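Local coordinates for putative hydrolase (Acinetobacter sp. NBRC 100985, PDB 4XUK), which probably hydrolyses organophosphate triesters, and perhaps lactones, at a two-zinc centre of the metallo-beta-lactamase type, at residues L20-M26 and K52-I58; P267-H273 and W284-H288; T179-G183 and H201-E205; K67-D73 and V101-T107. The protein carries 2 engineered substitutions. All coordinates share one frame; numbering follows the deposited sequence.

Interaction 1: residues L20-M26 and K52-I58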
loop_
_atom_site.group_PDB
_atom_site.type_symbol
_atom_site.label_atom_id
_atom_site.label_comp_id
_atom_site.label_asym_id
_atom_site.label_seq_id
_atom_site.Cartn_x
_atom_site.Cartn_y
_atom_site.Cartn_z
ATOM N N LEU A 20 -11.126 2.040 6.045
ATOM C CA LEU A 20 -10.389 3.145 6.673
ATOM C C LEU A 20 -11.330 4.030 7.489
ATOM O O LEU A 20 -12.396 4.432 7.003
ATOM C CB LEU A 20 -9.663 3.988 5.610
ATOM C CG LEU A 20 -8.816 5.170 6.124
ATOM C CD1 LEU A 20 -7.703 4.699 7.064
ATOM C CD2 LEU A 20 -8.211 5.966 4.984
ATOM N N ASP A 21 -10.944 4.316 8.730
ATOM C CA ASP A 21 -11.705 5.235 9.561
ATOM C C ASP A 21 -11.135 6.640 9.473
ATOM O O ASP A 21 -11.861 7.623 9.586
ATOM C CB ASP A 21 -11.716 4.792 11.033
ATOM C CG ASP A 21 -12.879 5.391 11.797
ATOM O OD1 ASP A 21 -14.041 5.244 11.335
ATOM O OD2 ASP A 21 -12.652 6.022 12.846
ATOM N N GLY A 22 -9.831 6.737 9.262
ATOM C CA GLY A 22 -9.171 8.031 9.257
ATOM C C GLY A 22 -7.711 7.854 9.600
ATOM O O GLY A 22 -7.249 6.717 9.785
ATOM N N THR A 23 -6.996 8.971 9.704
ATOM C CA THR A 23 -5.559 8.954 9.931
ATOM C C THR A 23 -5.194 9.910 11.063
ATOM O O THR A 23 -5.578 11.083 11.035
ATOM C CB THR A 23 -4.812 9.382 8.665
ATOM O OG1 THR A 23 -5.235 8.572 7.562
ATOM C CG2 THR A 23 -3.321 9.215 8.852
ATOM N N ASN A 24 -4.467 9.428 12.045
ATOM C CA ASN A 24 -3.913 10.303 13.044
ATOM C C ASN A 24 -2.462 10.654 12.842
ATOM O O ASN A 24 -1.769 9.959 12.184
ATOM C CB ASN A 24 -4.055 9.752 14.427
ATOM C CG ASN A 24 -5.472 9.715 14.894
ATOM O OD1 ASN A 24 -6.330 10.402 14.436
ATOM N ND2 ASN A 24 -5.699 8.875 15.810
ATOM N N PHE A 25 -2.023 11.727 13.486
ATOM C CA PHE A 25 -0.603 12.075 13.490
ATOM C C PHE A 25 -0.144 12.270 14.931
ATOM O O PHE A 25 -0.270 13.358 15.490
ATOM C CB PHE A 25 -0.353 13.332 12.650
ATOM C CG PHE A 25 -0.653 13.145 11.189
ATOM C CD1 PHE A 25 -1.940 13.326 10.706
ATOM C CD2 PHE A 25 0.349 12.777 10.304
ATOM C CE1 PHE A 25 -2.223 13.138 9.367
ATOM C CE2 PHE A 25 0.072 12.593 8.959
ATOM C CZ PHE A 25 -1.223 12.773 8.493
ATOM N N MET A 26 0.369 11.206 15.538
ATOM C CA MET A 26 0.667 11.234 16.967
ATOM C C MET A 26 2.081 11.713 17.288
ATOM O O MET A 26 2.975 11.680 16.440
ATOM C CB MET A 26 0.387 9.871 17.607
ATOM C CG MET A 26 1.202 8.724 17.063
ATOM S SD MET A 26 0.686 7.112 17.735
ATOM C CE MET A 26 1.771 6.041 16.779
ATOM N N LYS A 52 4.508 17.103 11.413
ATOM C CA LYS A 52 3.092 16.959 11.749
ATOM C C LYS A 52 2.863 15.864 12.797
ATOM O O LYS A 52 1.959 15.963 13.631
ATOM C CB LYS A 52 2.287 16.649 10.486
ATOM C CG LYS A 52 0.789 16.923 10.603
ATOM C CD LYS A 52 0.064 16.541 9.311
ATOM C CE LYS A 52 -1.361 17.073 9.290
ATOM N NZ LYS A 52 -2.124 16.573 8.116
ATOM N N GLY A 53 3.685 14.819 12.755
ATOM C CA GLY A 53 3.570 13.727 13.710
ATOM C C GLY A 53 3.748 12.373 13.046
ATOM O O GLY A 53 4.025 12.289 11.849
ATOM N N VAL A 54 3.588 11.305 13.821
ATOM C CA VAL A 54 3.756 9.957 13.287
ATOM C C VAL A 54 2.430 9.490 12.685
ATOM O O VAL A 54 1.461 9.242 13.410
ATOM C CB VAL A 54 4.225 8.995 14.385
ATOM C CG1 VAL A 54 4.424 7.611 13.823
ATOM C CG2 VAL A 54 5.528 9.515 15.029
ATOM N N GLN A 55 2.378 9.400 11.360
ATOM C CA GLN A 55 1.137 9.044 10.670
ATOM C C GLN A 55 0.693 7.650 11.087
ATOM O O GLN A 55 1.497 6.714 11.061
ATOM C CB GLN A 55 1.343 9.099 9.154
ATOM C CG GLN A 55 0.051 8.931 8.350
ATOM C CD GLN A 55 0.270 9.063 6.851
ATOM O OE1 GLN A 55 1.286 9.595 6.401
ATOM N NE2 GLN A 55 -0.681 8.575 6.075
ATOM N N THR A 56 -0.575 7.517 11.482
ATOM C CA THR A 56 -1.079 6.252 11.995
ATOM C C THR A 56 -2.501 6.041 11.508
ATOM O O THR A 56 -3.393 6.832 11.821
ATOM C CB THR A 56 -1.055 6.249 13.529
ATOM O OG1 THR A 56 0.284 6.515 13.965
ATOM C CG2 THR A 56 -1.523 4.901 14.084
ATOM N N SER A 57 -2.703 4.988 10.720
ATOM C CA SER A 57 -4.037 4.659 10.233
ATOM C C SER A 57 -4.906 4.138 11.376
ATOM O O SER A 57 -4.401 3.624 12.385
ATOM C CB SER A 57 -3.967 3.608 9.126
ATOM O OG SER A 57 -3.250 4.070 8.001
ATOM N N ILE A 58 -6.216 4.286 11.205
ATOM C CA ILE A 58 -7.179 3.619 12.050
ATOM C C ILE A 58 -8.065 2.844 11.083
ATOM O O ILE A 58 -8.758 3.444 10.261
ATOM C CB ILE A 58 -8.037 4.605 12.878
ATOM C CG1 ILE A 58 -7.170 5.474 13.786
ATOM C CG2 ILE A 58 -9.040 3.825 13.745
ATOM C CD1 ILE A 58 -6.617 6.718 13.106
HETATM O O HOH W 1 -3.890 6.294 6.766
#
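Val-54 N donates to Met-26 O (2.7 Å) and Met-26 N donates back to Val-54 O. Asn-24 and Thr-56 exchange a second pair of bonds, so strands 20-26 and 54-58 run antiparallel in one sheet of the metallo-beta-lactamase alpha-beta/beta-alpha sandwich. At the far end Ile-58 N binds Gly-22 O, whereas Ile-58 O takes Asp-21 N (2.8 Å); two residues thus face one, a beta bulge. The carboxylate of Asp-21 turns elsewhere, to the amides of Ala-76, Gly-85 and Val-87. On the face carrying Thr-23 and Ser-57, a water donates to Thr-23 OG1 (2.8 Å) and also meets Ser-57 OG. Those hydroxyls are held in addition by Asp-291 and His-288 of the second subunit.

Packing on this face centres on Phe-25. The extended chain of Lys-52 crosses its ring, with CD 3.8 Å from the ring centroid in a CH-pi contact and NZ farther out in an off-centre cation-pi contact. Gln-55 lies alongside, its CG 3.7 Å from Phe-25 CE2 and 3.4 Å from Thr-23 CG2. On the other face Ile-58 CD1 reaches Asn-24 ND2 at 3.6 Å. Met-26 rises with CG between backbone N and carbonyl carbon (chi1 61°), and its chain then runs extended, bringing CE to 3.2 Å from Thr-56 OG1.

Interaction 2: residues P267-H273 and W284-H288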
loop_
_atom_site.group_PDB
_atom_site.type_symbol
_atom_site.label_atom_id
_atom_site.label_comp_id
_atom_site.label_asym_id
_atom_site.label_seq_id
_atom_site.Cartn_x
_atom_site.Cartn_y
_atom_site.Cartn_z
ATOM N N PRO A 267 -0.409 0.728 8.333
ATOM C CA PRO A 267 -0.836 1.543 7.184
ATOM C C PRO A 267 -1.919 0.896 6.332
ATOM O O PRO A 267 -1.722 -0.226 5.821
ATOM C CB PRO A 267 0.457 1.708 6.383
ATOM C CG PRO A 267 1.531 1.720 7.451
ATOM C CD PRO A 267 1.060 0.689 8.461
ATOM N N PHE A 268 -3.052 1.591 6.197
ATOM C CA PHE A 268 -4.178 1.099 5.396
ATOM C C PHE A 268 -3.703 0.557 4.058
ATOM O O PHE A 268 -2.897 1.203 3.377
ATOM C CB PHE A 268 -5.215 2.206 5.166
ATOM C CG PHE A 268 -6.379 1.767 4.325
ATOM C CD1 PHE A 268 -7.485 1.172 4.913
ATOM C CD2 PHE A 268 -6.356 1.927 2.942
ATOM C CE1 PHE A 268 -8.541 0.751 4.148
ATOM C CE2 PHE A 268 -7.419 1.506 2.163
ATOM C CZ PHE A 268 -8.508 0.928 2.762
ATOM N N PRO A 269 -4.216 -0.614 3.646
ATOM C CA PRO A 269 -5.297 -1.438 4.215
ATOM C C PRO A 269 -4.987 -2.162 5.526
ATOM O O PRO A 269 -5.923 -2.716 6.122
ATOM C CB PRO A 269 -5.570 -2.463 3.106
ATOM C CG PRO A 269 -4.315 -2.518 2.319
ATOM C CD PRO A 269 -3.768 -1.128 2.343
ATOM N N GLY A 270 -3.733 -2.169 5.979
ATOM C CA GLY A 270 -3.412 -2.789 7.261
ATOM C C GLY A 270 -3.331 -4.307 7.208
ATOM O O GLY A 270 -3.377 -4.981 8.244
ATOM N N ILE A 271 -3.196 -4.842 5.999
ATOM C CA ILE A 271 -3.133 -6.282 5.790
ATOM C C ILE A 271 -1.754 -6.638 5.227
ATOM O O ILE A 271 -1.251 -5.992 4.297
ATOM C CB ILE A 271 -4.257 -6.745 4.823
ATOM C CG1 ILE A 271 -5.640 -6.355 5.363
ATOM C CG2 ILE A 271 -4.193 -8.250 4.580
ATOM C CD1 ILE A 271 -6.804 -6.717 4.400
ATOM N N GLY A 272 -1.123 -7.648 5.803
ATOM C CA GLY A 272 0.232 -7.996 5.408
ATOM C C GLY A 272 0.762 -9.163 6.218
ATOM O O GLY A 272 -0.008 -9.944 6.776
ATOM N N HIS A 273 2.084 -9.277 6.283
ATOM C CA HIS A 273 2.728 -10.370 6.993
ATOM C C HIS A 273 3.935 -9.804 7.728
ATOM O O HIS A 273 4.379 -8.694 7.420
ATOM C CB HIS A 273 3.202 -11.413 5.992
ATOM C CG HIS A 273 2.093 -12.065 5.222
ATOM N ND1 HIS A 273 1.526 -11.493 4.102
ATOM C CD2 HIS A 273 1.454 -13.245 5.407
ATOM C CE1 HIS A 273 0.587 -12.296 3.627
ATOM N NE2 HIS A 273 0.528 -13.367 4.396
ATOM N N TRP A 284 7.483 -5.213 8.537
ATOM C CA TRP A 284 6.108 -5.301 8.077
ATOM C C TRP A 284 6.125 -5.365 6.562
ATOM O O TRP A 284 6.645 -4.453 5.910
ATOM C CB TRP A 284 5.341 -4.054 8.527
ATOM C CG TRP A 284 3.962 -3.906 7.957
ATOM C CD1 TRP A 284 3.512 -2.916 7.120
ATOM C CD2 TRP A 284 2.845 -4.768 8.193
ATOM N NE1 TRP A 284 2.176 -3.119 6.821
ATOM C CE2 TRP A 284 1.748 -4.250 7.471
ATOM C CE3 TRP A 284 2.667 -5.927 8.944
ATOM C CZ2 TRP A 284 0.488 -4.860 7.482
ATOM C CZ3 TRP A 284 1.421 -6.531 8.951
ATOM C CH2 TRP A 284 0.347 -5.994 8.230
ATOM N N ILE A 285 5.561 -6.439 6.011
ATOM C CA ILE A 285 5.442 -6.592 4.566
ATOM C C ILE A 285 3.976 -6.387 4.176
ATOM O O ILE A 285 3.150 -7.268 4.402
ATOM C CB ILE A 285 5.846 -8.013 4.119
ATOM C CG1 ILE A 285 7.109 -8.502 4.850
ATOM C CG2 ILE A 285 6.029 -8.052 2.621
ATOM C CD1 ILE A 285 8.320 -7.607 4.618
ATOM N N PRO A 286 3.641 -5.232 3.584
ATOM C CA PRO A 286 2.240 -5.043 3.179
ATOM C C PRO A 286 1.859 -5.974 2.022
ATOM O O PRO A 286 2.721 -6.396 1.241
ATOM C CB PRO A 286 2.188 -3.568 2.743
ATOM C CG PRO A 286 3.607 -3.197 2.434
ATOM C CD PRO A 286 4.468 -4.034 3.348
ATOM N N ILE A 287 0.587 -6.335 1.924
ATOM C CA ILE A 287 0.185 -7.169 0.795
ATOM C C ILE A 287 0.289 -6.366 -0.490
ATOM O O ILE A 287 0.309 -5.128 -0.467
ATOM C CB ILE A 287 -1.227 -7.739 0.943
ATOM C CG1 ILE A 287 -2.222 -6.636 1.295
ATOM C CG2 ILE A 287 -1.252 -8.832 2.000
ATOM C CD1 ILE A 287 -3.327 -6.527 0.293
ATOM N N HIS A 288 0.371 -7.079 -1.606
ATOM C CA HIS A 288 0.610 -6.467 -2.907
ATOM C C HIS A 288 -0.756 -6.316 -3.589
ATOM O O HIS A 288 -1.452 -7.314 -3.807
ATOM C CB HIS A 288 1.550 -7.382 -3.712
ATOM C CG HIS A 288 2.048 -6.791 -4.999
ATOM N ND1 HIS A 288 3.231 -7.187 -5.590
ATOM C CD2 HIS A 288 1.520 -5.848 -5.814
ATOM C CE1 HIS A 288 3.415 -6.505 -6.707
ATOM N NE2 HIS A 288 2.390 -5.687 -6.868
HETATM O O HOH W 2 0.462 -1.629 5.174
HETATM O O HOH W 3 2.368 -9.154 2.707
#
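Trp-284 presses the six-membered end of its indole against the backbone of the opposing strand, and this is where the contact is tight. Its CH2 lies 3.3 Å from Gly-272 N, with Ile-271 N in the ring plane at the edge. Having no side chain, Gly-272 also allows its CA to come within 3.2 Å of Ile-285 O. Around this point three backbone bonds join the two segments: His-273 and Ile-285 exchange two, and Ile-287 N, just beyond the strand, binds Ile-271 O at 3.0 Å. A first torsion of 50° folds Ile-287 CG1 back over that same carbonyl, 3.2 Å from Ile-271 O, while Ile-287 CG2 packs on Ile-271 CG2 at 4.0 Å.

The looser parts are bridged by water. One water accepts from Trp-284 NE1 and donates to Pro-267 O (2.7 Å), linking the indole to the loop before the strand. Another donates to Ile-285 O and lies in the plane of the His-273 ring, 2.9 Å from ND1. The same ring stacks on Tyr-47 of the second subunit, while Pro-286 turns its side chain outward to an exposed position. The whole is a beta hairpin, strands 271-275 and 283-286, finishing one margin of the second sheet of the metallo-beta-lactamase sandwich beside the subunit interface.

Interaction 3: residues T179-G183 and H201-E205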
loop_
_atom_site.group_PDB
_atom_site.type_symbol
_atom_site.label_atom_id
_atom_site.label_comp_id
_atom_site.label_asym_id
_atom_site.label_seq_id
_atom_site.Cartn_x
_atom_site.Cartn_y
_atom_site.Cartn_z
ATOM N N THR A 179 -20.654 -10.838 25.916
ATOM C CA THR A 179 -19.254 -11.061 26.269
ATOM C C THR A 179 -18.899 -12.538 26.128
ATOM O O THR A 179 -19.789 -13.395 26.100
ATOM C CB THR A 179 -18.906 -10.532 27.678
ATOM O OG1 THR A 179 -19.582 -11.301 28.676
ATOM C CG2 THR A 179 -19.316 -9.069 27.808
ATOM N N TYR A 180 -17.603 -12.830 26.011
ATOM C CA TYR A 180 -17.138 -14.208 25.848
ATOM C C TYR A 180 -15.948 -14.491 26.754
ATOM O O TYR A 180 -15.339 -13.570 27.316
ATOM C CB TYR A 180 -16.748 -14.503 24.390
ATOM C CG TYR A 180 -15.620 -13.630 23.879
ATOM C CD1 TYR A 180 -14.296 -13.897 24.220
ATOM C CD2 TYR A 180 -15.878 -12.534 23.068
ATOM C CE1 TYR A 180 -13.270 -13.100 23.774
ATOM C CE2 TYR A 180 -14.848 -11.726 22.604
ATOM C CZ TYR A 180 -13.551 -12.019 22.964
ATOM O OH TYR A 180 -12.515 -11.225 22.521
ATOM N N LYS A 181 -15.570 -15.743 26.833
ATOM C CA LYS A 181 -14.398 -16.147 27.563
ATOM C C LYS A 181 -13.422 -16.888 26.670
ATOM O O LYS A 181 -13.797 -17.393 25.667
ATOM C CB LYS A 181 -14.821 -17.033 28.722
ATOM C CG LYS A 181 -15.257 -16.258 29.919
ATOM C CD LYS A 181 -14.158 -15.294 30.405
ATOM C CE LYS A 181 -12.754 -15.909 30.337
ATOM N NZ LYS A 181 -11.819 -15.135 29.501
ATOM N N LEU A 182 -12.186 -16.986 27.077
ATOM C CA LEU A 182 -11.198 -17.789 26.404
ATOM C C LEU A 182 -11.755 -19.156 26.011
ATOM O O LEU A 182 -12.506 -19.670 26.779
ATOM C CB LEU A 182 -10.107 -17.955 27.418
ATOM C CG LEU A 182 -8.723 -18.288 26.969
ATOM C CD1 LEU A 182 -8.435 -17.860 25.533
ATOM C CD2 LEU A 182 -7.799 -17.682 27.979
ATOM N N GLY A 183 -11.401 -19.742 24.855
ATOM C CA GLY A 183 -11.932 -21.042 24.485
ATOM C C GLY A 183 -13.187 -20.917 23.646
ATOM O O GLY A 183 -13.559 -21.851 22.927
ATOM N N HIS A 201 -7.862 -7.085 26.206
ATOM C CA HIS A 201 -7.604 -7.022 24.772
ATOM C C HIS A 201 -7.481 -8.427 24.216
ATOM O O HIS A 201 -6.739 -9.248 24.758
ATOM C CB HIS A 201 -6.331 -6.221 24.481
ATOM C CG HIS A 201 -6.123 -5.933 23.027
ATOM N ND1 HIS A 201 -5.592 -6.855 22.152
ATOM C CD2 HIS A 201 -6.387 -4.826 22.292
ATOM C CE1 HIS A 201 -5.531 -6.325 20.941
ATOM N NE2 HIS A 201 -6.013 -5.098 20.998
ATOM N N PHE A 202 -8.230 -8.708 23.153
ATOM C CA PHE A 202 -8.154 -9.994 22.478
ATOM C C PHE A 202 -7.930 -9.798 20.987
ATOM O O PHE A 202 -8.351 -8.786 20.402
ATOM C CB PHE A 202 -9.465 -10.773 22.636
ATOM C CG PHE A 202 -9.505 -11.704 23.826
ATOM C CD1 PHE A 202 -9.490 -11.205 25.121
ATOM C CD2 PHE A 202 -9.604 -13.078 23.643
ATOM C CE1 PHE A 202 -9.552 -12.065 26.224
ATOM C CE2 PHE A 202 -9.666 -13.940 24.734
ATOM C CZ PHE A 202 -9.633 -13.431 26.024
ATOM N N SER A 203 -7.291 -10.779 20.362
ATOM C CA SER A 203 -7.198 -10.810 18.912
ATOM C C SER A 203 -8.080 -11.952 18.423
ATOM O O SER A 203 -8.504 -12.784 19.223
ATOM C CB SER A 203 -5.744 -10.997 18.464
ATOM O OG SER A 203 -4.908 -10.008 19.040
ATOM N N TYR A 204 -8.358 -11.990 17.117
ATOM C CA TYR A 204 -9.248 -12.993 16.559
ATOM C C TYR A 204 -8.588 -13.693 15.377
ATOM O O TYR A 204 -8.092 -13.036 14.456
ATOM C CB TYR A 204 -10.565 -12.341 16.120
ATOM C CG TYR A 204 -11.290 -11.648 17.247
ATOM C CD1 TYR A 204 -11.982 -12.385 18.203
ATOM C CD2 TYR A 204 -11.275 -10.261 17.365
ATOM C CE1 TYR A 204 -12.645 -11.763 19.241
ATOM C CE2 TYR A 204 -11.943 -9.625 18.406
ATOM C CZ TYR A 204 -12.616 -10.383 19.342
ATOM O OH TYR A 204 -13.286 -9.767 20.385
ATOM N N GLU A 205 -8.572 -15.025 15.408
ATOM C CA GLU A 205 -7.972 -15.799 14.321
ATOM C C GLU A 205 -9.028 -16.519 13.477
ATOM O O GLU A 205 -9.913 -17.208 14.009
ATOM C CB GLU A 205 -6.951 -16.801 14.864
ATOM C CG GLU A 205 -6.194 -17.545 13.762
ATOM C CD GLU A 205 -5.109 -18.447 14.312
ATOM O OE1 GLU A 205 -5.062 -18.636 15.547
ATOM O OE2 GLU A 205 -4.309 -18.961 13.507
#
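The nearest CA atoms, those of Leu-182 and Phe-202, are 9.2 Å apart, so segments 179-183 and 201-205 meet through side chains alone. Tyr-180 does most of the work. Its ring slides past Phe-202, which runs in the reverse direction. The two form an edge-to-face (T-shaped) pair with planes at 83° and centroids 5.2 Å apart. Tyr-180 CE1 supplies the edge, 3.7 Å from Phe-202 CD2 and offset toward the rim of that ring. This is the filling of the alpha-beta/beta-alpha sandwich: strand 177-180 borders one sheet, strand 202-208 belongs to the other, and aromatic rings occupy the interior between them, with Val-191 also touching both tyrosines. The phenol end of Tyr-180 carries on past Phe-202, its OH 3.1 Å from Phe-202 CB, to meet the hydroxyl of Tyr-204, which approaches from the opposite direction. The OH atoms of Tyr-180 and Tyr-204 lie 2.7 Å apart, a probable hydrogen bond, and Leu-106 O, hydrogen-bonded to Tyr-204 OH, is a second polar neighbour of this buried oxygen. Leu-182 adds a lighter touch at about a right angle, CD1 lying 4.2 Å from Phe-202 CE2.

Interaction 4: residues K67-D73 and V101-T107. Engineered in segment 67-73: Ile-70 (natural residue Val).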
loop_
_atom_site.group_PDB
_atom_site.type_symbol
_atom_site.label_atom_id
_atom_site.label_comp_id
_atom_site.label_asym_id
_atom_site.label_seq_id
_atom_site.Cartn_x
_atom_site.Cartn_y
_atom_site.Cartn_z
ATOM N N LYS A 67 -22.158 -17.180 4.501
ATOM C CA LYS A 67 -23.494 -17.018 5.059
ATOM C C LYS A 67 -23.556 -15.841 6.029
ATOM O O LYS A 67 -24.637 -15.327 6.328
ATOM C CB LYS A 67 -23.929 -18.306 5.752
ATOM C CG LYS A 67 -22.770 -19.125 6.291
ATOM C CD LYS A 67 -22.164 -18.498 7.533
ATOM C CE LYS A 67 -22.659 -19.186 8.782
ATOM N NZ LYS A 67 -22.016 -20.520 8.960
ATOM N N SER A 68 -22.391 -15.416 6.513
ATOM C CA SER A 68 -22.316 -14.322 7.466
ATOM C C SER A 68 -21.318 -13.251 7.049
ATOM O O SER A 68 -20.361 -13.509 6.304
ATOM C CB SER A 68 -21.969 -14.840 8.866
ATOM O OG SER A 68 -22.988 -15.694 9.360
ATOM N N LEU A 69 -21.572 -12.045 7.538
ATOM C CA LEU A 69 -20.699 -10.914 7.327
ATOM C C LEU A 69 -20.338 -10.404 8.707
ATOM O O LEU A 69 -21.206 -9.984 9.485
ATOM C CB LEU A 69 -21.427 -9.832 6.542
ATOM C CG LEU A 69 -20.576 -8.638 6.119
ATOM C CD1 LEU A 69 -19.436 -9.092 5.204
ATOM C CD2 LEU A 69 -21.447 -7.606 5.443
ATOM N N ILE A 70 -19.056 -10.459 9.032
ATOM C CA ILE A 70 -18.653 -10.067 10.361
ATOM C C ILE A 70 -17.697 -8.854 10.349
ATOM O O ILE A 70 -16.782 -8.762 9.523
ATOM C CB ILE A 70 -18.167 -11.314 11.173
ATOM C CG1 ILE A 70 -16.771 -11.127 11.685
ATOM C CG2 ILE A 70 -18.302 -12.622 10.387
ATOM C CD1 ILE A 70 -16.835 -10.536 12.980
ATOM N N LEU A 71 -17.952 -7.901 11.244
ATOM C CA LEU A 71 -17.152 -6.686 11.316
ATOM C C LEU A 71 -16.206 -6.754 12.513
ATOM O O LEU A 71 -16.618 -7.076 13.632
ATOM C CB LEU A 71 -18.075 -5.458 11.411
ATOM C CG LEU A 71 -17.472 -4.055 11.518
ATOM C CD1 LEU A 71 -16.666 -3.723 10.275
ATOM C CD2 LEU A 71 -18.560 -3.000 11.752
ATOM N N ILE A 72 -14.929 -6.474 12.278
ATOM C CA ILE A 72 -13.931 -6.579 13.343
ATOM C C ILE A 72 -13.366 -5.201 13.669
ATOM O O ILE A 72 -12.540 -4.651 12.924
ATOM C CB ILE A 72 -12.859 -7.620 12.976
ATOM C CG1 ILE A 72 -13.559 -8.944 12.631
ATOM C CG2 ILE A 72 -11.878 -7.822 14.119
ATOM C CD1 ILE A 72 -12.655 -10.058 12.167
ATOM N N ASP A 73 -13.839 -4.654 14.794
ATOM C CA ASP A 73 -13.705 -3.227 15.139
ATOM C C ASP A 73 -14.510 -2.336 14.177
ATOM O O ASP A 73 -14.989 -2.809 13.151
ATOM C CB ASP A 73 -12.230 -2.800 15.291
ATOM C CG ASP A 73 -11.567 -3.470 16.482
ATOM O OD1 ASP A 73 -12.315 -3.964 17.366
ATOM O OD2 ASP A 73 -10.317 -3.529 16.530
ATOM N N VAL A 101 -24.409 -6.782 8.157
ATOM C CA VAL A 101 -23.539 -7.162 9.270
ATOM C C VAL A 101 -24.340 -7.889 10.362
ATOM O O VAL A 101 -25.260 -7.320 10.967
ATOM C CB VAL A 101 -22.803 -5.951 9.854
ATOM C CG1 VAL A 101 -21.876 -6.392 10.990
ATOM C CG2 VAL A 101 -22.007 -5.237 8.744
ATOM N N ASP A 102 -23.990 -9.153 10.557
ATOM C CA ASP A 102 -24.579 -10.117 11.505
ATOM C C ASP A 102 -23.895 -10.147 12.886
ATOM O O ASP A 102 -24.502 -10.415 13.865
ATOM C CB ASP A 102 -24.409 -11.566 11.006
ATOM C CG ASP A 102 -24.889 -11.765 9.660
ATOM O OD1 ASP A 102 -26.032 -11.465 9.398
ATOM O OD2 ASP A 102 -24.128 -12.187 8.836
ATOM N N THR A 103 -22.589 -9.957 12.872
ATOM C CA THR A 103 -21.733 -10.035 14.025
ATOM C C THR A 103 -20.635 -8.955 14.019
ATOM O O THR A 103 -20.034 -8.669 13.010
ATOM C CB THR A 103 -21.054 -11.390 14.126
ATOM O OG1 THR A 103 -21.989 -12.415 13.991
ATOM C CG2 THR A 103 -20.310 -11.536 15.425
ATOM N N ILE A 104 -20.385 -8.399 15.186
ATOM C CA ILE A 104 -19.291 -7.452 15.355
ATOM C C ILE A 104 -18.388 -7.966 16.473
ATOM O O ILE A 104 -18.853 -8.208 17.583
ATOM C CB ILE A 104 -19.821 -6.036 15.698
ATOM C CG1 ILE A 104 -20.676 -5.498 14.542
ATOM C CG2 ILE A 104 -18.667 -5.082 16.049
ATOM C CD1 ILE A 104 -21.332 -4.151 14.799
ATOM N N LEU A 105 -17.111 -8.166 16.160
ATOM C CA LEU A 105 -16.125 -8.547 17.170
ATOM C C LEU A 105 -15.258 -7.336 17.503
ATOM O O LEU A 105 -14.702 -6.679 16.611
ATOM C CB LEU A 105 -15.243 -9.699 16.683
ATOM C CG LEU A 105 -15.957 -10.939 16.157
ATOM C CD1 LEU A 105 -14.960 -11.953 15.613
ATOM C CD2 LEU A 105 -16.887 -11.554 17.187
ATOM N N LEU A 106 -15.151 -7.041 18.788
ATOM C CA LEU A 106 -14.341 -5.918 19.241
ATOM C C LEU A 106 -13.054 -6.434 19.871
ATOM O O LEU A 106 -13.095 -7.273 20.768
ATOM C CB LEU A 106 -15.131 -5.084 20.263
ATOM C CG LEU A 106 -16.409 -4.451 19.699
ATOM C CD1 LEU A 106 -17.138 -3.662 20.762
ATOM C CD2 LEU A 106 -16.117 -3.569 18.475
ATOM N N THR A 107 -11.908 -5.950 19.402
ATOM C CA THR A 107 -10.647 -6.377 20.001
ATOM C C THR A 107 -10.528 -5.834 21.415
ATOM O O THR A 107 -9.987 -6.500 22.301
ATOM C CB THR A 107 -9.434 -5.931 19.166
ATOM O OG1 THR A 107 -9.471 -4.508 18.972
ATOM C CG2 THR A 107 -9.432 -6.651 17.819
HETATM O O HOH W 4 -26.713 -13.770 7.650
#
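Asp-102 meets the run from Lys-67 to Leu-69. A water donates to both Lys-67 O and Asp-102 OD1, Ser-68 CB lies 3.4 Å from Asp-102 OD2, and Leu-69 N donates to that same OD2 (2.9 Å), reaching its anti side, while Leu-69 O takes Asp-102 N in return. The side chain of Asp-102 thus takes the place of a backbone carbonyl where the parallel pairing begins, while Thr-103 N, buried here, has no partner in the model. Leu-69 also packs its CD2 on Val-101 CG2. Ile-70, engineered in place of valine, stands beside Thr-103 on one face of the sheet, CB to CB 4.1 Å. Leu-71 then carries the regular pattern of parallel strands, its N bonding Thr-103 O and its O receiving Leu-105 N, both at 2.8 Å. Its CB nestles against Val-101 CG1 (3.9 Å) on the opposite face. After Ile-72, beside Leu-105, the last strand bond runs from Asp-73 N to Leu-105 O.

This is a beta-alpha-beta crossover through helix 87-93, and past its C-terminal end the chain runs into zinc ligands. Asp-73 grips Thr-107 with both oxygens through syn lone pairs: OD1 takes Thr-107 N at 2.9 Å and OD2 takes Thr-107 OG1 at 2.8 Å. OD2 is also hydrogen-bonded to ND1 of His-113, a zinc ligand. With His-108 following Thr-107 directly, the aspartate acts as a second-shell residue that probably helps to position the zinc-binding loop.

In the fold
Interactions 1 and 4 belong to the same sheet, on opposite sides of the chain's centre, and join neighbouring strands: antiparallel in the first, parallel in the second. Interaction 3 instead spans the two sheets, so rings replace backbone bonds. It touches interaction 4 where the loop after strand 103-105 leads toward the zinc ligands. Interaction 2, in the second sheet, is only partly buried and uses water more freely; it adjoins interaction 1, which is buried, through Ser-57 and Phe-268, and both of these contacts face the second subunit. Interactions 3 and 4 are internal to one subunit and buried; the first rests mainly on aromatic packing, the second on backbone bonds, apolar side chains and the Asp-73 carboxylate.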